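Glycosyl hydrolase family 10 (PDB 4MGQ) probably hydrolyses internal beta-1,4-xylosidic linkages of xylan as a whole enzyme, of which this chain is a calcium-containing carbohydrate-binding module. Local coordinates at residues H17-M23 with G110-D116; K47-K52 with L120-D124; V63-G69 with L99-E105; T83-T87 with A155-Q159. One frame throughout, in Å; residues are numbered along the deposited sequence.

Contact 1 (H17-M23 with G110-D116); sequences HVLYIHM and GGDIWMD. With CA (calcium ion), chain B.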
# COMPACT_ATOMS: atom_id res chain seq x y z
N HIS A 17 -6.93 6.94 10.69
CA HIS A 17 -5.82 6.03 10.97
C HIS A 17 -5.20 5.55 9.68
O HIS A 17 -5.88 5.40 8.66
CB HIS A 17 -6.29 4.86 11.84
CG HIS A 17 -6.85 5.31 13.15
ND1 HIS A 17 -8.19 5.62 13.32
CD2 HIS A 17 -6.25 5.57 14.34
CE1 HIS A 17 -8.39 6.02 14.56
NE2 HIS A 17 -7.24 6.01 15.20
N VAL A 18 -3.88 5.34 9.72
CA VAL A 18 -3.13 5.03 8.51
C VAL A 18 -2.12 3.93 8.81
O VAL A 18 -1.79 3.67 9.97
CB VAL A 18 -2.39 6.28 7.96
CG1 VAL A 18 -3.36 7.47 7.81
CG2 VAL A 18 -1.25 6.67 8.88
N LEU A 19 -1.66 3.26 7.76
CA LEU A 19 -0.55 2.32 7.88
C LEU A 19 0.73 3.14 8.06
O LEU A 19 0.95 4.13 7.36
CB LEU A 19 -0.46 1.43 6.63
CG LEU A 19 0.69 0.40 6.56
CD1 LEU A 19 0.31 -0.73 5.64
CD2 LEU A 19 2.00 1.02 6.08
N TYR A 20 1.58 2.71 8.99
CA TYR A 20 2.82 3.42 9.29
C TYR A 20 3.98 2.46 9.41
O TYR A 20 3.91 1.50 10.17
CB TYR A 20 2.67 4.21 10.58
CG TYR A 20 3.97 4.75 11.13
CD1 TYR A 20 4.72 5.68 10.41
CD2 TYR A 20 4.43 4.36 12.38
CE1 TYR A 20 5.90 6.19 10.92
CE2 TYR A 20 5.63 4.87 12.89
CZ TYR A 20 6.35 5.79 12.15
OH TYR A 20 7.52 6.31 12.63
N ILE A 21 5.05 2.73 8.68
CA ILE A 21 6.28 1.97 8.85
C ILE A 21 7.43 2.91 9.15
O ILE A 21 7.78 3.76 8.33
CB ILE A 21 6.64 1.16 7.60
CG1 ILE A 21 5.59 0.07 7.37
CG2 ILE A 21 8.04 0.54 7.74
CD1 ILE A 21 5.79 -0.67 6.07
N HIS A 22 8.01 2.77 10.34
CA HIS A 22 9.28 3.41 10.60
C HIS A 22 10.36 2.55 9.96
O HIS A 22 10.65 1.45 10.42
CB HIS A 22 9.57 3.58 12.08
CG HIS A 22 10.91 4.19 12.33
ND1 HIS A 22 11.26 5.43 11.86
CD2 HIS A 22 12.02 3.69 12.94
CE1 HIS A 22 12.51 5.70 12.21
NE2 HIS A 22 12.99 4.66 12.86
N MET A 23 10.94 3.04 8.87
CA MET A 23 11.90 2.26 8.12
C MET A 23 13.30 2.33 8.74
O MET A 23 14.02 1.34 8.78
CB MET A 23 11.93 2.72 6.67
CG MET A 23 10.62 2.43 5.94
SD MET A 23 10.58 2.95 4.22
CE MET A 23 10.63 4.74 4.41
N GLY A 110 14.78 5.56 3.34
CA GLY A 110 15.08 5.86 4.72
C GLY A 110 13.97 6.68 5.35
O GLY A 110 13.22 7.36 4.65
N GLY A 111 13.88 6.62 6.67
CA GLY A 111 12.92 7.43 7.39
C GLY A 111 11.58 6.73 7.60
O GLY A 111 11.53 5.58 8.04
N ASP A 112 10.51 7.44 7.28
CA ASP A 112 9.16 7.01 7.62
C ASP A 112 8.27 6.98 6.39
O ASP A 112 8.43 7.79 5.47
CB ASP A 112 8.54 7.97 8.65
CG ASP A 112 9.15 7.82 10.03
OD1 ASP A 112 9.44 6.69 10.44
OD2 ASP A 112 9.34 8.85 10.70
N ILE A 113 7.30 6.07 6.37
CA ILE A 113 6.29 6.08 5.32
C ILE A 113 4.93 5.84 5.96
O ILE A 113 4.80 5.04 6.89
CB ILE A 113 6.59 5.02 4.21
CG1 ILE A 113 5.51 5.06 3.12
CG2 ILE A 113 6.74 3.63 4.82
CD1 ILE A 113 5.89 4.29 1.85
N TRP A 114 3.94 6.59 5.48
CA TRP A 114 2.54 6.41 5.86
C TRP A 114 1.71 6.16 4.60
O TRP A 114 1.95 6.78 3.57
CB TRP A 114 1.98 7.64 6.59
CG TRP A 114 2.67 8.07 7.86
CD1 TRP A 114 2.27 7.80 9.13
CD2 TRP A 114 3.85 8.89 7.96
NE1 TRP A 114 3.13 8.40 10.03
CE2 TRP A 114 4.11 9.06 9.34
CE3 TRP A 114 4.70 9.48 7.03
CZ2 TRP A 114 5.19 9.80 9.81
CZ3 TRP A 114 5.78 10.22 7.50
CH2 TRP A 114 6.02 10.37 8.87
N MET A 115 0.74 5.26 4.68
CA MET A 115 -0.15 5.00 3.54
C MET A 115 -1.58 4.82 4.03
O MET A 115 -1.80 4.38 5.16
CB MET A 115 0.29 3.75 2.76
CG MET A 115 1.52 3.99 1.90
SD MET A 115 1.94 2.58 0.85
CE MET A 115 2.60 1.49 2.09
N ASP A 116 -2.54 5.17 3.18
CA ASP A 116 -3.95 5.03 3.55
C ASP A 116 -4.80 4.92 2.30
O ASP A 116 -4.35 5.23 1.18
CB ASP A 116 -4.40 6.22 4.41
CG ASP A 116 -5.68 5.94 5.21
OD1 ASP A 116 -6.07 4.75 5.36
OD2 ASP A 116 -6.27 6.92 5.72
CA CA B . -7.66 5.36 7.15
O HOH W 1 7.16 9.38 13.34
O HOH W 2 -9.39 5.25 5.46
O HOH W 3 -8.69 7.57 7.31
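Met23 packs against Ile113 on the inner side of an antiparallel strand pair, while Tyr20 and Trp114 stack on the other. Met23 bends at its thioether, and SD comes 3.9 Å from Ile113 CG2, the branch that also packs on Ile21 CB. The terminal CE lies over the backbone between Gly110 and Asp112; a flexible, unbranched residue can follow the backbone here. Gly111 suits its own place because at its backbone angles (phi 91°) a CB would be jammed against the carbonyl O of Gly110. Farther along, Ile21 N bonds Ile113 O almost straight (172°).

On the other face, the Tyr20 and Trp114 side chains run alongside each other from neighbouring strands. Their rings make an offset stack, with the planes 25° apart and Tyr20 CD1 over the pyrrole part of the indole. Val18 CG2 comes to the indole edge, 3.7 Å from Trp114 CD1. Beyond the stack, His22 ND1 donates to Asp112 OD1 (2.6 Å), the acceptor lying in the imidazole plane and the donor meeting OD1 on its syn side, tilted from the carboxylate plane.

At the far end, His17 O and both Asp116 carboxylate oxygens bind calcium, with Thr133, Glu135 and two waters completing the site. Arg54 also bonds Asp116 OD2. Sharing one ion between a carboxylate and the neighbouring strand's carbonyl implies that calcium ties the strand ends together.

Contact 2 (K47-K52 with L120-D124); sequences KTYTLK and LLDPD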
# COMPACT_ATOMS: atom_id res chain seq x y z
N LYS A 47 -5.34 -8.23 -18.17
CA LYS A 47 -6.24 -7.27 -17.55
C LYS A 47 -5.45 -6.13 -16.92
O LYS A 47 -4.35 -6.35 -16.40
CB LYS A 47 -7.11 -7.94 -16.48
CG LYS A 47 -8.22 -8.84 -17.03
CD LYS A 47 -9.15 -9.30 -15.91
CE LYS A 47 -10.38 -10.02 -16.46
NZ LYS A 47 -11.33 -10.33 -15.35
N THR A 48 -6.00 -4.92 -16.98
CA THR A 48 -5.35 -3.77 -16.36
C THR A 48 -5.93 -3.47 -14.99
O THR A 48 -7.15 -3.43 -14.81
CB THR A 48 -5.44 -2.53 -17.25
OG1 THR A 48 -4.66 -2.77 -18.43
CG2 THR A 48 -4.89 -1.30 -16.54
N TYR A 49 -5.04 -3.27 -14.02
CA TYR A 49 -5.41 -3.03 -12.64
C TYR A 49 -4.90 -1.66 -12.22
O TYR A 49 -3.86 -1.22 -12.69
CB TYR A 49 -4.84 -4.12 -11.73
CG TYR A 49 -5.41 -5.47 -12.06
CD1 TYR A 49 -4.86 -6.23 -13.08
CD2 TYR A 49 -6.51 -5.96 -11.37
CE1 TYR A 49 -5.40 -7.48 -13.40
CE2 TYR A 49 -7.05 -7.20 -11.68
CZ TYR A 49 -6.50 -7.94 -12.71
OH TYR A 49 -7.04 -9.16 -13.03
N THR A 50 -5.65 -0.99 -11.35
CA THR A 50 -5.27 0.36 -10.94
C THR A 50 -5.06 0.41 -9.44
O THR A 50 -5.96 0.12 -8.66
CB THR A 50 -6.34 1.39 -11.35
OG1 THR A 50 -6.49 1.40 -12.77
CG2 THR A 50 -5.96 2.79 -10.89
N LEU A 51 -3.83 0.75 -9.03
CA LEU A 51 -3.53 0.93 -7.62
C LEU A 51 -3.85 2.36 -7.22
O LEU A 51 -3.32 3.30 -7.82
CB LEU A 51 -2.05 0.62 -7.34
CG LEU A 51 -1.58 0.80 -5.89
CD1 LEU A 51 -2.23 -0.20 -4.94
CD2 LEU A 51 -0.05 0.69 -5.80
N LYS A 52 -4.72 2.55 -6.23
CA LYS A 52 -4.98 3.87 -5.68
C LYS A 52 -4.61 3.90 -4.22
O LYS A 52 -4.83 2.92 -3.51
CB LYS A 52 -6.45 4.26 -5.82
CG LYS A 52 -6.95 4.37 -7.23
CD LYS A 52 -8.40 4.88 -7.21
CE LYS A 52 -8.98 4.95 -8.59
NZ LYS A 52 -10.41 5.41 -8.52
N LEU A 120 -7.15 -1.55 -5.03
CA LEU A 120 -6.61 -2.11 -6.26
C LEU A 120 -7.80 -2.54 -7.10
O LEU A 120 -8.45 -3.53 -6.76
CB LEU A 120 -5.68 -3.29 -6.00
CG LEU A 120 -5.02 -3.88 -7.25
CD1 LEU A 120 -4.01 -2.92 -7.89
CD2 LEU A 120 -4.39 -5.24 -6.94
N LEU A 121 -8.08 -1.78 -8.14
CA LEU A 121 -9.31 -1.97 -8.91
C LEU A 121 -9.08 -2.77 -10.18
O LEU A 121 -8.19 -2.47 -10.97
CB LEU A 121 -9.92 -0.62 -9.24
CG LEU A 121 -9.81 0.11 -7.90
CD1 LEU A 121 -9.66 1.59 -8.03
CD2 LEU A 121 -10.91 -0.29 -6.92
N ASP A 122 -9.89 -3.80 -10.39
CA ASP A 122 -9.79 -4.58 -11.62
C ASP A 122 -10.48 -3.77 -12.74
O ASP A 122 -10.98 -2.68 -12.48
CB ASP A 122 -10.34 -6.01 -11.40
CG ASP A 122 -11.87 -6.09 -11.33
OD1 ASP A 122 -12.59 -5.10 -11.55
OD2 ASP A 122 -12.34 -7.22 -11.07
N PRO A 123 -10.46 -4.27 -14.00
CA PRO A 123 -11.04 -3.44 -15.07
C PRO A 123 -12.52 -3.09 -14.88
O PRO A 123 -12.97 -2.09 -15.43
CB PRO A 123 -10.87 -4.32 -16.31
CG PRO A 123 -9.72 -5.19 -16.01
CD PRO A 123 -9.78 -5.46 -14.54
N ASP A 124 -13.26 -3.91 -14.13
CA ASP A 124 -14.69 -3.65 -13.93
C ASP A 124 -14.91 -2.69 -12.76
O ASP A 124 -16.02 -2.15 -12.59
CB ASP A 124 -15.44 -4.95 -13.68
CG ASP A 124 -15.35 -5.91 -14.86
OD1 ASP A 124 -15.48 -5.44 -16.01
OD2 ASP A 124 -15.13 -7.11 -14.62
O HOH W 4 -12.39 -7.67 -14.61
O HOH W 5 -7.90 -0.68 -13.87
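Lys52 runs crosswise over Leu121, its extended chain laying CD and CE against the CD1 methyl. The Lys52 CE to Leu121 CD1 distance of 3.5 Å is tight for two carbons. Lysine suits this exposed face of the sheet because its methylenes can pack on leucine while the ammonium group continues outward. On the opposite face Leu120, with CG anti to the backbone N (chi1 -177°), turns CD1 back to the neighbouring strand, 4.1 Å from both Tyr49 CB and Leu51 CB.

Tyr49 sends its ring alongside the departing chain: with CG anti to its carbonyl carbon (chi1 -63°), CE2 meets Asp122 CB at 3.5 Å. The phenol oxygen continues to Gln44 N. Pro123 then sets its ring against Lys47 CB, CG to CB 3.8 Å, and the extended lysine reaches a water shared with Asp124 OD2; Lys47 NZ also bonds Gln44.

Between these side chains the backbones make one hydrogen-bonded antiparallel pair, Thr50 with Leu121. A second water bridges Thr48 O and Thr50 OG1 just where proline, lacking an N-H, ends the ladder.

The contact joins strand 48-57 to the end of strand 111-121; strand 87-94 pairs along the other edge of 48-57, and Leu51 reaches Pro78 and Val118.

Contact 3 (V63-G69 with L99-E105); sequences VTVWPQG and LKQLRFE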
# COMPACT_ATOMS: atom_id res chain seq x y z
N VAL A 63 8.41 5.01 -4.83
CA VAL A 63 8.05 3.80 -4.11
C VAL A 63 7.82 2.71 -5.14
O VAL A 63 6.90 2.77 -5.97
CB VAL A 63 6.79 3.99 -3.24
CG1 VAL A 63 6.45 2.68 -2.55
CG2 VAL A 63 7.02 5.09 -2.19
N THR A 64 8.70 1.71 -5.11
CA THR A 64 8.66 0.62 -6.09
C THR A 64 7.71 -0.49 -5.66
O THR A 64 7.74 -0.94 -4.51
CB THR A 64 10.08 0.04 -6.27
OG1 THR A 64 10.94 1.08 -6.75
CG2 THR A 64 10.07 -1.09 -7.27
N VAL A 65 6.85 -0.90 -6.59
CA VAL A 65 5.92 -2.01 -6.36
C VAL A 65 6.08 -3.05 -7.46
O VAL A 65 5.89 -2.74 -8.64
CB VAL A 65 4.45 -1.55 -6.32
CG1 VAL A 65 3.54 -2.74 -6.02
CG2 VAL A 65 4.23 -0.46 -5.26
N TRP A 66 6.44 -4.28 -7.10
CA TRP A 66 6.53 -5.38 -8.06
C TRP A 66 5.43 -6.39 -7.80
O TRP A 66 5.43 -7.04 -6.75
CB TRP A 66 7.88 -6.10 -7.99
CG TRP A 66 9.09 -5.26 -8.29
CD1 TRP A 66 9.17 -4.17 -9.12
CD2 TRP A 66 10.40 -5.46 -7.76
NE1 TRP A 66 10.46 -3.68 -9.12
CE2 TRP A 66 11.23 -4.46 -8.29
CE3 TRP A 66 10.95 -6.40 -6.88
CZ2 TRP A 66 12.59 -4.36 -7.98
CZ3 TRP A 66 12.29 -6.31 -6.56
CH2 TRP A 66 13.10 -5.29 -7.11
N PRO A 67 4.50 -6.55 -8.75
CA PRO A 67 3.53 -7.65 -8.66
C PRO A 67 4.24 -8.99 -8.79
O PRO A 67 5.23 -9.08 -9.51
CB PRO A 67 2.60 -7.41 -9.84
CG PRO A 67 2.76 -5.93 -10.17
CD PRO A 67 4.23 -5.68 -9.91
N GLN A 68 3.74 -10.02 -8.13
CA GLN A 68 4.44 -11.30 -8.10
C GLN A 68 3.50 -12.48 -8.23
O GLN A 68 2.50 -12.56 -7.52
CB GLN A 68 5.24 -11.42 -6.80
CG GLN A 68 5.92 -12.77 -6.63
CD GLN A 68 7.26 -12.84 -7.35
OE1 GLN A 68 8.09 -11.92 -7.25
NE2 GLN A 68 7.49 -13.95 -8.07
N GLY A 69 3.84 -13.40 -9.13
CA GLY A 69 3.21 -14.71 -9.19
C GLY A 69 4.31 -15.75 -9.25
O GLY A 69 5.27 -15.68 -8.48
N LEU A 99 -0.86 -13.07 -11.19
CA LEU A 99 -0.12 -12.46 -10.09
C LEU A 99 -0.93 -12.50 -8.81
O LEU A 99 -2.12 -12.16 -8.82
CB LEU A 99 0.25 -11.01 -10.44
CG LEU A 99 0.99 -10.82 -11.77
CD1 LEU A 99 0.78 -9.42 -12.31
CD2 LEU A 99 2.48 -11.12 -11.58
N LYS A 100 -0.32 -12.91 -7.70
CA LYS A 100 -1.07 -13.09 -6.47
C LYS A 100 -0.65 -12.17 -5.33
O LYS A 100 -1.30 -12.13 -4.29
CB LYS A 100 -0.98 -14.54 -6.01
CG LYS A 100 0.36 -14.93 -5.46
CD LYS A 100 0.33 -16.30 -4.79
CE LYS A 100 -0.15 -17.38 -5.75
NZ LYS A 100 0.66 -17.43 -7.01
N GLN A 101 0.44 -11.42 -5.52
CA GLN A 101 1.00 -10.60 -4.44
C GLN A 101 1.53 -9.26 -4.98
O GLN A 101 2.05 -9.21 -6.09
CB GLN A 101 2.11 -11.36 -3.72
CG GLN A 101 2.72 -10.63 -2.53
CD GLN A 101 3.79 -11.44 -1.82
OE1 GLN A 101 4.82 -11.77 -2.41
NE2 GLN A 101 3.55 -11.77 -0.57
N LEU A 102 1.38 -8.19 -4.19
CA LEU A 102 2.08 -6.93 -4.47
C LEU A 102 3.24 -6.80 -3.51
O LEU A 102 3.05 -6.81 -2.29
CB LEU A 102 1.15 -5.72 -4.32
CG LEU A 102 -0.05 -5.66 -5.25
CD1 LEU A 102 -0.80 -4.33 -5.03
CD2 LEU A 102 0.37 -5.80 -6.68
N ARG A 103 4.45 -6.65 -4.05
CA ARG A 103 5.64 -6.44 -3.23
C ARG A 103 6.03 -4.97 -3.22
O ARG A 103 6.43 -4.45 -4.26
CB ARG A 103 6.82 -7.27 -3.76
CG ARG A 103 6.56 -8.80 -3.77
CD ARG A 103 7.63 -9.57 -4.53
NE ARG A 103 8.97 -9.25 -4.04
CZ ARG A 103 10.08 -9.48 -4.74
NH1 ARG A 103 10.01 -10.04 -5.94
NH2 ARG A 103 11.26 -9.14 -4.23
N PHE A 104 5.92 -4.32 -2.07
CA PHE A 104 6.42 -2.95 -1.91
C PHE A 104 7.90 -3.04 -1.55
O PHE A 104 8.26 -3.55 -0.49
CB PHE A 104 5.63 -2.18 -0.84
CG PHE A 104 4.21 -1.83 -1.24
CD1 PHE A 104 3.24 -2.81 -1.38
CD2 PHE A 104 3.85 -0.50 -1.45
CE1 PHE A 104 1.93 -2.48 -1.74
CE2 PHE A 104 2.53 -0.15 -1.80
CZ PHE A 104 1.58 -1.14 -1.95
N GLU A 105 8.75 -2.54 -2.44
CA GLU A 105 10.20 -2.61 -2.25
C GLU A 105 10.69 -1.36 -1.54
O GLU A 105 10.82 -0.30 -2.16
CB GLU A 105 10.89 -2.77 -3.59
CG GLU A 105 10.43 -3.99 -4.35
CD GLU A 105 10.74 -5.27 -3.60
OE1 GLU A 105 11.93 -5.49 -3.29
OE2 GLU A 105 9.80 -6.03 -3.29
O HOH W 6 10.85 1.95 -3.24
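Trp66 and Glu105 both carry CG anti to the carbonyl carbon (chi1 -61° and -58°), and Glu105 bends again at chi2 (-62°), which folds its chain across the indole. Glu105 CG sits over the six-membered ring, 3.6 Å from the centroid, in a CH-pi contact, and the carboxylate lies nearly parallel to the ring. A flexible acid thus offers methylene to the aromatic face and charge to Arg103, whose NE forms a salt bridge with OE2.

The Arg103 guanidinium is set at the indole edge and turns one of its own faces to Trp66 CE3. Its NH1 donates to Gln68 OE1 (3.0 Å), which also bonds Thr72, while NH2 makes a salt bridge with Glu34. Gln68, bent at chi2, directs NE2 back to Gly69 O (2.8 Å), so both ends of the amide are used and its rotation is fixed.

The other face is apolar. Val65 CG2 lies over the Phe104 ring, 4.0 Å from its centroid, and Pro67 CB meets Leu99 CD1 at 3.7 Å. Where the ladder nears its end, Gln68 O accepts from both Lys100 N (2.8 Å) and Gln101 N (3.1 Å): a classic beta bulge.

In the sheet, strand 80-82 flanks 61-69 and strand 34-37 flanks 99-105; Phe80 packs on Val63, Val65 and Phe104.

Contact 4 (T83-T87 with A155-Q159); sequences TTEWT and ADPDQ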
# COMPACT_ATOMS: atom_id res chain seq x y z
N THR A 83 5.85 12.27 -1.54
CA THR A 83 6.45 13.51 -1.07
C THR A 83 6.22 13.64 0.43
O THR A 83 5.65 12.75 1.04
CB THR A 83 5.86 14.74 -1.79
OG1 THR A 83 4.51 14.93 -1.36
CG2 THR A 83 5.90 14.57 -3.31
N THR A 84 6.64 14.76 1.02
CA THR A 84 6.52 14.92 2.46
C THR A 84 5.14 15.42 2.90
O THR A 84 4.90 15.59 4.09
CB THR A 84 7.60 15.87 3.00
OG1 THR A 84 7.48 17.13 2.32
CG2 THR A 84 8.98 15.29 2.74
N GLU A 85 4.26 15.64 1.94
CA GLU A 85 2.86 15.95 2.22
C GLU A 85 2.00 14.83 1.65
O GLU A 85 2.39 14.22 0.67
CB GLU A 85 2.45 17.29 1.61
CG GLU A 85 3.30 18.45 2.07
CD GLU A 85 3.14 18.73 3.55
OE1 GLU A 85 2.03 18.51 4.08
OE2 GLU A 85 4.12 19.17 4.19
N TRP A 86 0.84 14.57 2.25
CA TRP A 86 -0.07 13.58 1.67
C TRP A 86 -0.37 13.91 0.21
O TRP A 86 -0.72 15.05 -0.11
CB TRP A 86 -1.39 13.50 2.43
CG TRP A 86 -1.36 12.82 3.75
CD1 TRP A 86 -1.49 13.40 4.98
CD2 TRP A 86 -1.23 11.41 3.99
NE1 TRP A 86 -1.45 12.45 5.97
CE2 TRP A 86 -1.29 11.22 5.39
CE3 TRP A 86 -1.08 10.30 3.16
CZ2 TRP A 86 -1.20 9.96 5.98
CZ3 TRP A 86 -0.98 9.05 3.75
CH2 TRP A 86 -1.04 8.89 5.14
N THR A 87 -0.20 12.93 -0.67
CA THR A 87 -0.66 13.06 -2.05
C THR A 87 -1.41 11.81 -2.46
O THR A 87 -1.19 10.75 -1.89
CB THR A 87 0.48 13.26 -3.05
OG1 THR A 87 1.35 12.12 -3.03
CG2 THR A 87 1.28 14.53 -2.74
N ALA A 155 -2.55 7.15 14.23
CA ALA A 155 -3.31 8.34 13.87
C ALA A 155 -2.58 9.08 12.77
O ALA A 155 -1.36 9.19 12.80
CB ALA A 155 -3.49 9.24 15.09
N ASP A 156 -3.34 9.56 11.79
CA ASP A 156 -2.80 10.37 10.69
C ASP A 156 -1.92 11.49 11.27
O ASP A 156 -2.38 12.29 12.08
CB ASP A 156 -3.96 10.93 9.86
CG ASP A 156 -3.51 11.73 8.63
OD1 ASP A 156 -2.41 12.32 8.62
OD2 ASP A 156 -4.30 11.80 7.66
N PRO A 157 -0.64 11.55 10.86
CA PRO A 157 0.30 12.49 11.48
C PRO A 157 -0.01 13.95 11.20
O PRO A 157 0.38 14.81 12.00
CB PRO A 157 1.64 12.10 10.83
CG PRO A 157 1.27 11.42 9.56
CD PRO A 157 0.02 10.66 9.89
N ASP A 158 -0.71 14.24 10.11
CA ASP A 158 -0.91 15.62 9.70
C ASP A 158 -2.27 16.17 10.12
O ASP A 158 -2.69 17.22 9.66
CB ASP A 158 -0.72 15.76 8.19
CG ASP A 158 0.75 15.69 7.79
OD1 ASP A 158 1.62 15.79 8.68
OD2 ASP A 158 1.03 15.54 6.57
N GLN A 159 -2.93 15.46 11.03
CA GLN A 159 -4.11 16.01 11.68
C GLN A 159 -3.68 16.70 12.97
O GLN A 159 -2.75 16.25 13.63
CB GLN A 159 -5.13 14.92 11.99
CG GLN A 159 -5.89 14.43 10.78
CD GLN A 159 -7.00 13.49 11.17
OE1 GLN A 159 -6.74 12.42 11.73
NE2 GLN A 159 -8.24 13.89 10.92
O HOH W 7 0.21 16.39 4.43
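Trp86 reaches alongside Asp156, the two side chains running in opposite senses, and presents the pyrrole edge of its indole to the carboxylate. Trp86 NE1 donates to Asp156 OD1 at 2.8 Å, on its syn side but tilted out of the carboxylate plane, with the ring and carboxylate planes 72° apart. Asp156 stretches CG anti to its backbone N (chi1 -177°), which carries OD1 to the indole. On the anti side, and from the opposite face of the carboxylate plane, the same oxygen accepts from Asp158 N at 3.0 Å. Together with the salt bridge from OD2 to Arg54, these two bonds limit the carboxylate's rotation.

The bond from Asp158 N closes an Asx turn, set within a type I beta turn from Asp156 to Gln159 that follows strand 151-155. Aspartate suits the first position because its short side chain can reach the N-H two residues on, while Pro157, whose ring holds phi near the value this turn needs, suits the second. The proline ring also adds a looser touch, CD to Trp86 CZ2 at 4.2 Å.

Asp158 brings OD2 within 3.7 Å of Trp86 CD1. Glu85, bent at chi2, places OE1 only 4.0 Å from that OD2, two like charges whose repulsion is probably eased by Lys56, which forms a salt bridge with Asp158. A water donates to Glu85 OE1 and accepts from Trp86 N (2.9 Å). The indole also packs on Val18 and Trp114, makes a cation-pi contact with Arg54, and lies about 4 Å, nearest side-chain atoms, from the calcium ligand Asp116.

Contacts 1 and 2 use the two ends of strand 111-121 in one five-stranded antiparallel sheet, their centres about 23 Å apart on opposite sides of the chain's centre. Contact 3 belongs to the second sheet and is nested in sequence within the loops closed by both. Its Phe104 meets Met115 of contact 1, and its Leu102 meets Leu120 of contact 2, so the sheets pack as the beta sandwich expected of such a carbohydrate-binding module. Contact 4, whose segments alternate in sequence with those of the other three, joins two loops about 10 Å from contact 1, centre to centre, laying Trp86 and Pro157 on Trp114. The chain's late segment 155-159 thus lies beside the calcium-bearing strands.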